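Local atomic coordinates of tetraacyldisaccharide 4'-kinase (Aquifex aeolicus, PDB entry 4EHX), a protein that probably transfers the gamma-phosphate of ATP to the 4'-position of a tetraacyldisaccharide 1-phosphate, forming lipid IVA, and is an atypical P-loop kinase working at the membrane interface. Residues R20-D25 with Q142-L146; I31-P35 with Y120-L124; L183-E189 with P200-R206. One frame throughout, in Å; residues are numbered along the deposited sequence.

Contact 1: R20-D25 with Q142-L146; sequences RNTLYD and QHRKL
Arg144 and Tyr24 run antiparallel, side chain along side chain, where the last turn of helix 7-25 meets a type I beta turn, His143 to Leu146, in the loop between strands 134-138 and 150-156 of the P-loop kinase fold. Arg144 CB sits over the centre of the Tyr24 ring, a CH-pi contact at 3.8 Å to the centroid. In return, Tyr24 CB lies over the middle of the Arg144 guanidinium, 3.3 Å from CZ, so each side chain covers a flat face of the other. The bend at chi3 (67°) of Arg144 turns this guanidinium, whose edge meets the helix. Both terminal nitrogens grip one carboxylate oxygen: Arg144 NH2 lies 2.8 Å from Asp25 OD1 in a salt bridge, nearly in line with its C-O bond, and NH1 comes from above the carboxylate plane. Arg144 NH1 also donates to Asn21 OD1 at 3.0 Å, leaving the amide nitrogen of Asn21 to Glu172. Arginine suits this place because a flat cation can lie against carbon with one face while its edge N-H groups bond acceptors in its plane. Arg20 reaches across with an extended chain, CG anti to the backbone N (chi1 177°), and the helix's own Tyr24 CE2 lies over one face of its guanidinium. Arg20 NH2 donates in its own plane to Gln142 O at 2.9 Å, with an N-H...O angle of 166°.

Contact 2: I31-P35 with Y120-L124; sequences IKKLP and YKGGL
This is a packing contact, mainly apolar with a cation-pi component, between the loop that leads from helix 7-25 to strand 38-43 and the first turns of helix 119-130, on the flank of the P-loop kinase fold and away from the ATP site. The Tyr120 ring is its centrepiece. A chi1 of -179° swings the ring away from the backbone N and out from the helix toward the loop, and Lys32 crosses it at about a right angle. The lysine chain, bent at chi3 and chi4, curls over one face: Lys32 CE is 3.6 Å from the Tyr120 ring centroid in a CH-pi contact, offset toward the rim near CD2 and CE2, and its NZ is 4.5 Å from that centroid. Lys33 O approaches the ring edge, 3.8 Å from Tyr120 CE1. Leu34 supplies the oily part. Leu34 CD2 is 3.7 Å from Tyr120 CE1 and also touches Leu124 CD2 at 3.9 Å, while its CD1 rests on the bare backbone of Gly123, 3.9 Å from CA. A CB on Gly123 would run into CD1, so the absence of a side chain lets the leucine settle close against the helix. An alanine in place of Tyr120 would probably leave the Lys32 ammonium without its aromatic partner and open a gap beside Leu34. The chemistry implies a division of labour: the backbone of Lys32 is hydrogen-bonded to Lys145 and His147, while the side chains meet the helix by carbon packing and by an ammonium group whose charge is probably eased by the ring face.

Contact 3: L183-E189 with P200-R206; sequences LVLTYQE and PTFKMFR
Gln188 lays its CB over the centre of the Phe205 ring, 3.5 Å from the centroid and 10° off the ring normal, a CH-pi contact. Its chain then bends at chi2 (-72°) and lies athwart the Lys203 chain, with Gln188 NE2 3.7 Å from Lys203 CG. A glutamine suits this place: NE2 donates back to Leu185 O of the strand just before it from above the carbonyl plane, across from Met204 N on the other face, while OE1 accepts from Phe193 N and a water that bridges to Lys203 NZ. Lys203 NZ also forms a salt bridge with Glu194. Strands 183-186 and 201-206 are parallel neighbours in the P-loop kinase fold, their short segments 31° apart, joined by alternating backbone bonds such as Leu183 N to Pro200 O (2.9 Å). On one side of the sheet Val184 CG1 packs on Met204 CB at 3.6 Å; on the other, Leu185 CG meets Thr201 CG2. Beyond the strand, Gln188 N still donates to Met204 O at 3.3 Å, and Glu189 replaces a backbone acceptor with its carboxylate, OE1 taking Arg206 N at 2.9 Å from above the carboxylate plane. One water joins Tyr187 N, Glu189 OE1 and Met204 O. Another links Glu189 OE2 to Arg206 NE, and Arg206 NH1 reaches Ser53 OG just after the predicted P-loop.

In the fold
Contacts 1 and 2 form one continuous patch, their centres about 15 Å apart. Lys145 O of the turn in contact 1 lies 2.7 Å from Lys32 N of contact 2, a probable hydrogen bond, and Ile31 CG1 packs 3.8 Å from Tyr24 CD1. Along the chain, 31-35 and 120-124 both fall between 20-25 and 142-146, and the end of helix 7-25 and the loop after it meet first the turn 142-146 and then helix 119-130. Contact 3 stands apart, its centre about 25 Å from that of contact 1 and about 29 Å from that of contact 2. It comes closest to the predicted ATP-binding residues: the side chain of Tyr187 is about 4 Å from Gly48 (nearest atoms), that of Gln142 about 8 Å from that of Ser45.

Contact 1: R20-D25 with Q142-L146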
loop_
_atom_site.group_PDB
_atom_site.type_symbol
_atom_site.label_atom_id
_atom_site.label_comp_id
_atom_site.label_asym_id
_atom_site.label_seq_id
_atom_site.Cartn_x
_atom_site.Cartn_y
_atom_site.Cartn_z
ATOM N N ARG A 20 5.876 -12.596 -20.995
ATOM C CA ARG A 20 5.920 -11.135 -20.912
ATOM C C ARG A 20 7.221 -10.689 -20.260
ATOM O O ARG A 20 7.877 -9.740 -20.712
ATOM C CB ARG A 20 4.715 -10.601 -20.116
ATOM C CG ARG A 20 4.732 -9.062 -19.926
ATOM C CD ARG A 20 3.401 -8.525 -19.352
ATOM N NE ARG A 20 3.523 -7.124 -18.941
ATOM C CZ ARG A 20 4.017 -6.765 -17.768
ATOM N NH1 ARG A 20 4.394 -7.708 -16.912
ATOM N NH2 ARG A 20 4.119 -5.486 -17.438
ATOM N N ASN A 21 7.616 -11.371 -19.190
ATOM C CA ASN A 21 8.836 -10.946 -18.511
ATOM C C ASN A 21 10.090 -11.186 -19.355
ATOM O O ASN A 21 11.034 -10.408 -19.296
ATOM C CB ASN A 21 8.956 -11.576 -17.126
ATOM C CG ASN A 21 8.137 -10.829 -16.078
ATOM O OD1 ASN A 21 8.083 -9.603 -16.085
ATOM N ND2 ASN A 21 7.493 -11.571 -15.176
ATOM N N THR A 22 10.085 -12.254 -20.146
ATOM C CA THR A 22 11.196 -12.494 -21.073
ATOM C C THR A 22 11.324 -11.348 -22.073
ATOM O O THR A 22 12.437 -10.891 -22.384
ATOM C CB THR A 22 11.029 -13.829 -21.814
ATOM O OG1 THR A 22 11.099 -14.900 -20.865
ATOM C CG2 THR A 22 12.117 -14.009 -22.862
ATOM N N LEU A 23 10.191 -10.861 -22.567
ATOM C CA LEU A 23 10.229 -9.743 -23.511
ATOM C C LEU A 23 10.884 -8.503 -22.900
ATOM O O LEU A 23 11.737 -7.870 -23.535
ATOM C CB LEU A 23 8.827 -9.424 -24.046
ATOM C CG LEU A 23 8.209 -10.539 -24.899
ATOM C CD1 LEU A 23 6.764 -10.224 -25.263
ATOM C CD2 LEU A 23 9.040 -10.777 -26.144
ATOM N N TYR A 24 10.510 -8.159 -21.669
ATOM C CA TYR A 24 11.154 -7.026 -21.009
ATOM C C TYR A 24 12.620 -7.310 -20.699
ATOM O O TYR A 24 13.464 -6.445 -20.898
ATOM C CB TYR A 24 10.415 -6.612 -19.740
ATOM C CG TYR A 24 9.210 -5.737 -20.029
ATOM C CD1 TYR A 24 9.375 -4.405 -20.381
ATOM C CD2 TYR A 24 7.921 -6.253 -19.976
ATOM C CE1 TYR A 24 8.295 -3.603 -20.649
ATOM C CE2 TYR A 24 6.817 -5.448 -20.246
ATOM C CZ TYR A 24 7.018 -4.128 -20.586
ATOM O OH TYR A 24 5.953 -3.311 -20.869
ATOM N N ASP A 25 12.902 -8.515 -20.199
ATOM C CA ASP A 25 14.267 -8.925 -19.856
ATOM C C ASP A 25 15.224 -8.700 -21.028
ATOM O O ASP A 25 16.349 -8.247 -20.843
ATOM C CB ASP A 25 14.310 -10.416 -19.494
ATOM C CG ASP A 25 13.749 -10.712 -18.121
ATOM O OD1 ASP A 25 13.406 -9.763 -17.377
ATOM O OD2 ASP A 25 13.665 -11.918 -17.773
ATOM N N GLN A 142 5.370 -4.808 -11.049
ATOM C CA GLN A 142 4.981 -5.405 -12.330
ATOM C C GLN A 142 4.905 -4.404 -13.499
ATOM O O GLN A 142 4.793 -4.808 -14.665
ATOM C CB GLN A 142 3.619 -6.097 -12.184
ATOM C CG GLN A 142 3.653 -7.401 -11.378
ATOM C CD GLN A 142 3.778 -7.172 -9.879
ATOM O OE1 GLN A 142 3.162 -6.258 -9.319
ATOM N NE2 GLN A 142 4.570 -8.002 -9.222
ATOM N N HIS A 143 4.930 -3.107 -13.201
ATOM C CA HIS A 143 4.747 -2.100 -14.251
ATOM C C HIS A 143 6.062 -1.795 -14.976
ATOM O O HIS A 143 6.588 -0.680 -14.894
ATOM C CB HIS A 143 4.112 -0.817 -13.688
ATOM C CG HIS A 143 3.502 0.054 -14.746
ATOM N ND1 HIS A 143 2.291 -0.239 -15.340
ATOM C CD2 HIS A 143 3.936 1.200 -15.327
ATOM C CE1 HIS A 143 2.009 0.684 -16.246
ATOM N NE2 HIS A 143 2.992 1.568 -16.259
ATOM N N ARG A 144 6.581 -2.788 -15.699
ATOM C CA ARG A 144 7.955 -2.732 -16.192
ATOM C C ARG A 144 8.156 -1.717 -17.306
ATOM O O ARG A 144 9.289 -1.315 -17.585
ATOM C CB ARG A 144 8.422 -4.119 -16.640
ATOM C CG ARG A 144 8.447 -5.128 -15.495
ATOM C CD ARG A 144 9.097 -6.450 -15.902
ATOM N NE ARG A 144 10.531 -6.319 -16.185
ATOM C CZ ARG A 144 11.298 -7.325 -16.602
ATOM N NH1 ARG A 144 10.774 -8.541 -16.778
ATOM N NH2 ARG A 144 12.585 -7.123 -16.858
ATOM N N LYS A 145 7.054 -1.295 -17.921
ATOM C CA LYS A 145 7.099 -0.268 -18.957
ATOM C C LYS A 145 7.681 1.050 -18.437
ATOM O O LYS A 145 8.150 1.865 -19.220
ATOM C CB LYS A 145 5.695 -0.017 -19.544
ATOM C CG LYS A 145 5.675 0.936 -20.745
ATOM C CD LYS A 145 4.313 1.619 -20.960
ATOM C CE LYS A 145 3.152 0.648 -20.971
ATOM N NZ LYS A 145 1.942 1.230 -21.666
ATOM N N LEU A 146 7.632 1.277 -17.125
ATOM C CA LEU A 146 8.227 2.501 -16.574
ATOM C C LEU A 146 9.536 2.214 -15.865
ATOM O O LEU A 146 9.574 1.424 -14.914
ATOM C CB LEU A 146 7.260 3.241 -15.630
ATOM C CG LEU A 146 7.795 4.498 -14.919
ATOM C CD1 LEU A 146 8.266 5.553 -15.919
ATOM C CD2 LEU A 146 6.683 5.105 -14.020
HETATM O O HOH W 1 4.236 -2.584 -17.894
#

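Contact 2: I31-P35 with Y120-L124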
loop_
_atom_site.group_PDB
_atom_site.type_symbol
_atom_site.label_atom_id
_atom_site.label_comp_id
_atom_site.label_asym_id
_atom_site.label_seq_id
_atom_site.Cartn_x
_atom_site.Cartn_y
_atom_site.Cartn_z
ATOM N N ILE A 31 10.941 0.322 -22.382
ATOM C CA ILE A 31 10.912 0.815 -21.015
ATOM C C ILE A 31 11.091 2.332 -21.073
ATOM O O ILE A 31 12.132 2.824 -21.513
ATOM C CB ILE A 31 11.992 0.134 -20.155
ATOM C CG1 ILE A 31 11.698 -1.378 -20.092
ATOM C CG2 ILE A 31 12.004 0.735 -18.733
ATOM C CD1 ILE A 31 12.786 -2.219 -19.424
ATOM N N LYS A 32 10.060 3.063 -20.661
ATOM C CA LYS A 32 10.066 4.530 -20.752
ATOM C C LYS A 32 10.746 5.165 -19.548
ATOM O O LYS A 32 10.746 4.600 -18.469
ATOM C CB LYS A 32 8.632 5.040 -20.911
ATOM C CG LYS A 32 7.929 4.365 -22.096
ATOM C CD LYS A 32 6.493 4.828 -22.282
ATOM C CE LYS A 32 6.444 6.208 -22.902
ATOM N NZ LYS A 32 7.409 6.330 -24.029
ATOM N N LYS A 33 11.304 6.357 -19.726
ATOM C CA LYS A 33 12.102 6.970 -18.673
ATOM C C LYS A 33 11.631 8.375 -18.356
ATOM O O LYS A 33 11.714 9.261 -19.200
ATOM C CB LYS A 33 13.570 7.008 -19.111
ATOM C CG LYS A 33 14.488 7.771 -18.173
ATOM C CD LYS A 33 14.900 6.941 -16.990
ATOM C CE LYS A 33 16.086 7.564 -16.250
ATOM N NZ LYS A 33 15.760 8.921 -15.696
ATOM N N LEU A 34 11.124 8.584 -17.146
ATOM C CA LEU A 34 10.812 9.944 -16.687
ATOM C C LEU A 34 12.095 10.702 -16.332
ATOM O O LEU A 34 13.097 10.088 -15.952
ATOM C CB LEU A 34 9.862 9.907 -15.486
ATOM C CG LEU A 34 8.436 9.456 -15.826
ATOM C CD1 LEU A 34 7.670 9.103 -14.548
ATOM C CD2 LEU A 34 7.689 10.536 -16.627
ATOM N N PRO A 35 12.073 12.043 -16.479
ATOM C CA PRO A 35 13.265 12.875 -16.266
ATOM C C PRO A 35 13.543 13.217 -14.804
ATOM O O PRO A 35 14.430 14.028 -14.554
ATOM C CB PRO A 35 12.939 14.154 -17.048
ATOM C CG PRO A 35 11.449 14.262 -16.954
ATOM C CD PRO A 35 10.957 12.820 -17.049
ATOM N N TYR A 120 3.740 6.097 -16.547
ATOM C CA TYR A 120 4.486 7.113 -17.280
ATOM C C TYR A 120 3.633 8.347 -17.613
ATOM O O TYR A 120 4.044 9.487 -17.349
ATOM C CB TYR A 120 5.088 6.521 -18.561
ATOM C CG TYR A 120 5.890 7.518 -19.365
ATOM C CD1 TYR A 120 7.218 7.784 -19.052
ATOM C CD2 TYR A 120 5.319 8.195 -20.440
ATOM C CE1 TYR A 120 7.963 8.707 -19.793
ATOM C CE2 TYR A 120 6.052 9.105 -21.183
ATOM C CZ TYR A 120 7.372 9.349 -20.859
ATOM O OH TYR A 120 8.099 10.256 -21.594
ATOM N N LYS A 121 2.455 8.131 -18.203
ATOM C CA LYS A 121 1.553 9.249 -18.505
ATOM C C LYS A 121 1.149 10.004 -17.244
ATOM O O LYS A 121 0.984 11.218 -17.276
ATOM C CB LYS A 121 0.296 8.773 -19.243
ATOM C CG LYS A 121 0.562 8.285 -20.654
ATOM C CD LYS A 121 -0.719 7.763 -21.307
ATOM C CE LYS A 121 -0.503 7.478 -22.784
ATOM N NZ LYS A 121 0.807 6.815 -23.035
ATOM N N GLY A 122 0.972 9.285 -16.140
ATOM C CA GLY A 122 0.663 9.920 -14.867
ATOM C C GLY A 122 1.833 10.808 -14.470
ATOM O O GLY A 122 1.647 11.937 -14.015
ATOM N N GLY A 123 3.044 10.299 -14.664
ATOM C CA GLY A 123 4.249 11.065 -14.392
ATOM C C GLY A 123 4.338 12.329 -15.235
ATOM O O GLY A 123 4.729 13.376 -14.741
ATOM N N LEU A 124 3.986 12.246 -16.517
ATOM C CA LEU A 124 4.035 13.435 -17.367
ATOM C C LEU A 124 3.063 14.508 -16.896
ATOM O O LEU A 124 3.395 15.689 -16.877
ATOM C CB LEU A 124 3.736 13.096 -18.839
ATOM C CG LEU A 124 4.790 12.282 -19.591
ATOM C CD1 LEU A 124 4.454 12.233 -21.085
ATOM C CD2 LEU A 124 6.175 12.862 -19.372
#

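Contact 3: L183-E189 with P200-R206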
loop_
_atom_site.group_PDB
_atom_site.type_symbol
_atom_site.label_atom_id
_atom_site.label_comp_id
_atom_site.label_asym_id
_atom_site.label_seq_id
_atom_site.Cartn_x
_atom_site.Cartn_y
_atom_site.Cartn_z
ATOM N N LEU A 183 15.391 -5.514 -1.119
ATOM C CA LEU A 183 14.305 -6.303 -0.543
ATOM C C LEU A 183 13.915 -5.781 0.830
ATOM O O LEU A 183 14.770 -5.467 1.653
ATOM C CB LEU A 183 14.711 -7.771 -0.395
ATOM C CG LEU A 183 14.958 -8.545 -1.688
ATOM C CD1 LEU A 183 15.346 -9.977 -1.372
ATOM C CD2 LEU A 183 13.726 -8.514 -2.557
ATOM N N VAL A 184 12.615 -5.721 1.076
ATOM C CA VAL A 184 12.101 -5.379 2.393
ATOM C C VAL A 184 11.339 -6.593 2.882
ATOM O O VAL A 184 10.359 -7.008 2.255
ATOM C CB VAL A 184 11.152 -4.153 2.347
ATOM C CG1 VAL A 184 10.569 -3.870 3.751
ATOM C CG2 VAL A 184 11.907 -2.913 1.844
ATOM N N LEU A 185 11.819 -7.178 3.978
ATOM C CA LEU A 185 11.247 -8.405 4.514
ATOM C C LEU A 185 10.220 -8.032 5.566
ATOM O O LEU A 185 10.572 -7.611 6.665
ATOM C CB LEU A 185 12.336 -9.287 5.119
ATOM C CG LEU A 185 13.555 -9.625 4.245
ATOM C CD1 LEU A 185 14.443 -10.659 4.940
ATOM C CD2 LEU A 185 13.164 -10.117 2.852
ATOM N N THR A 186 8.950 -8.194 5.220
ATOM C CA THR A 186 7.849 -7.642 6.011
ATOM C C THR A 186 7.207 -8.612 7.016
ATOM O O THR A 186 7.488 -9.821 7.032
ATOM C CB THR A 186 6.743 -7.142 5.070
ATOM O OG1 THR A 186 6.275 -8.252 4.291
ATOM C CG2 THR A 186 7.287 -6.051 4.116
ATOM N N TYR A 187 6.324 -8.053 7.841
ATOM C CA TYR A 187 5.612 -8.782 8.894
ATOM C C TYR A 187 6.545 -9.464 9.888
ATOM O O TYR A 187 6.221 -10.518 10.437
ATOM C CB TYR A 187 4.592 -9.760 8.294
ATOM C CG TYR A 187 3.452 -9.055 7.594
ATOM C CD1 TYR A 187 3.553 -8.687 6.251
ATOM C CD2 TYR A 187 2.285 -8.725 8.279
ATOM C CE1 TYR A 187 2.516 -8.027 5.606
ATOM C CE2 TYR A 187 1.242 -8.064 7.640
ATOM C CZ TYR A 187 1.364 -7.720 6.305
ATOM O OH TYR A 187 0.337 -7.070 5.660
ATOM N N GLN A 188 7.696 -8.843 10.138
ATOM C CA GLN A 188 8.670 -9.406 11.074
ATOM C C GLN A 188 8.092 -9.480 12.481
ATOM O O GLN A 188 8.523 -10.304 13.296
ATOM C CB GLN A 188 9.956 -8.573 11.098
ATOM C CG GLN A 188 10.744 -8.601 9.792
ATOM C CD GLN A 188 11.429 -9.933 9.536
ATOM O OE1 GLN A 188 11.688 -10.707 10.463
ATOM N NE2 GLN A 188 11.735 -10.202 8.271
ATOM N N GLU A 189 7.121 -8.613 12.761
ATOM C CA GLU A 189 6.532 -8.534 14.098
ATOM C C GLU A 189 5.658 -9.744 14.427
ATOM O O GLU A 189 5.301 -9.957 15.582
ATOM C CB GLU A 189 5.748 -7.222 14.288
ATOM C CG GLU A 189 4.416 -7.137 13.553
ATOM C CD GLU A 189 4.567 -6.778 12.080
ATOM O OE1 GLU A 189 5.676 -6.381 11.669
ATOM O OE2 GLU A 189 3.575 -6.890 11.329
ATOM N N PRO A 200 20.793 -5.656 -1.108
ATOM C CA PRO A 200 20.493 -4.869 0.094
ATOM C C PRO A 200 19.131 -5.287 0.633
ATOM O O PRO A 200 18.144 -5.291 -0.101
ATOM C CB PRO A 200 20.427 -3.435 -0.432
ATOM C CG PRO A 200 21.250 -3.455 -1.696
ATOM C CD PRO A 200 21.004 -4.807 -2.293
ATOM N N THR A 201 19.081 -5.629 1.913
ATOM C CA THR A 201 17.900 -6.252 2.487
ATOM C C THR A 201 17.592 -5.614 3.839
ATOM O O THR A 201 18.497 -5.395 4.640
ATOM C CB THR A 201 18.114 -7.775 2.631
ATOM O OG1 THR A 201 18.354 -8.334 1.332
ATOM C CG2 THR A 201 16.893 -8.444 3.256
ATOM N N PHE A 202 16.316 -5.323 4.075
ATOM C CA PHE A 202 15.879 -4.558 5.245
ATOM C C PHE A 202 14.655 -5.176 5.902
ATOM O O PHE A 202 13.590 -5.257 5.295
ATOM C CB PHE A 202 15.507 -3.138 4.822
ATOM C CG PHE A 202 16.587 -2.444 4.059
ATOM C CD1 PHE A 202 16.670 -2.583 2.683
ATOM C CD2 PHE A 202 17.548 -1.694 4.723
ATOM C CE1 PHE A 202 17.681 -1.956 1.973
ATOM C CE2 PHE A 202 18.565 -1.071 4.024
ATOM C CZ PHE A 202 18.629 -1.204 2.647
ATOM N N LYS A 203 14.797 -5.585 7.150
ATOM C CA LYS A 203 13.668 -6.144 7.874
ATOM C C LYS A 203 12.727 -5.039 8.302
ATOM O O LYS A 203 13.160 -3.990 8.791
ATOM C CB LYS A 203 14.159 -6.891 9.112
ATOM C CG LYS A 203 14.837 -8.222 8.812
ATOM C CD LYS A 203 15.255 -8.849 10.138
ATOM C CE LYS A 203 15.740 -10.271 9.987
ATOM N NZ LYS A 203 16.011 -10.806 11.353
ATOM N N MET A 204 11.433 -5.288 8.145
ATOM C CA MET A 204 10.428 -4.287 8.470
ATOM C C MET A 204 9.481 -4.793 9.541
ATOM O O MET A 204 8.911 -5.879 9.412
ATOM C CB MET A 204 9.631 -3.927 7.215
ATOM C CG MET A 204 8.446 -3.007 7.492
ATOM S SD MET A 204 7.610 -2.523 5.954
ATOM C CE MET A 204 5.922 -3.010 6.329
ATOM N N PHE A 205 9.332 -3.995 10.592
ATOM C CA PHE A 205 8.447 -4.306 11.712
ATOM C C PHE A 205 7.396 -3.222 11.695
ATOM O O PHE A 205 7.688 -2.096 11.312
ATOM C CB PHE A 205 9.207 -4.242 13.048
ATOM C CG PHE A 205 10.258 -5.316 13.215
ATOM C CD1 PHE A 205 11.480 -5.220 12.564
ATOM C CD2 PHE A 205 10.034 -6.400 14.051
ATOM C CE1 PHE A 205 12.455 -6.205 12.728
ATOM C CE2 PHE A 205 11.006 -7.382 14.226
ATOM C CZ PHE A 205 12.212 -7.287 13.560
ATOM N N ARG A 206 6.168 -3.552 12.083
ATOM C CA ARG A 206 5.164 -2.517 12.276
ATOM C C ARG A 206 4.686 -2.587 13.699
ATOM O O ARG A 206 4.358 -3.659 14.196
ATOM C CB ARG A 206 3.993 -2.675 11.294
ATOM C CG ARG A 206 4.333 -2.199 9.894
ATOM C CD ARG A 206 3.096 -2.061 9.027
ATOM N NE ARG A 206 2.443 -3.339 8.799
ATOM C CZ ARG A 206 1.361 -3.500 8.046
ATOM N NH1 ARG A 206 0.805 -2.458 7.446
ATOM N NH2 ARG A 206 0.834 -4.706 7.895
HETATM O O HOH W 2 5.949 -5.400 8.935
HETATM O O HOH W 3 13.286 -11.028 12.510
HETATM O O HOH W 4 3.168 -5.827 8.987
#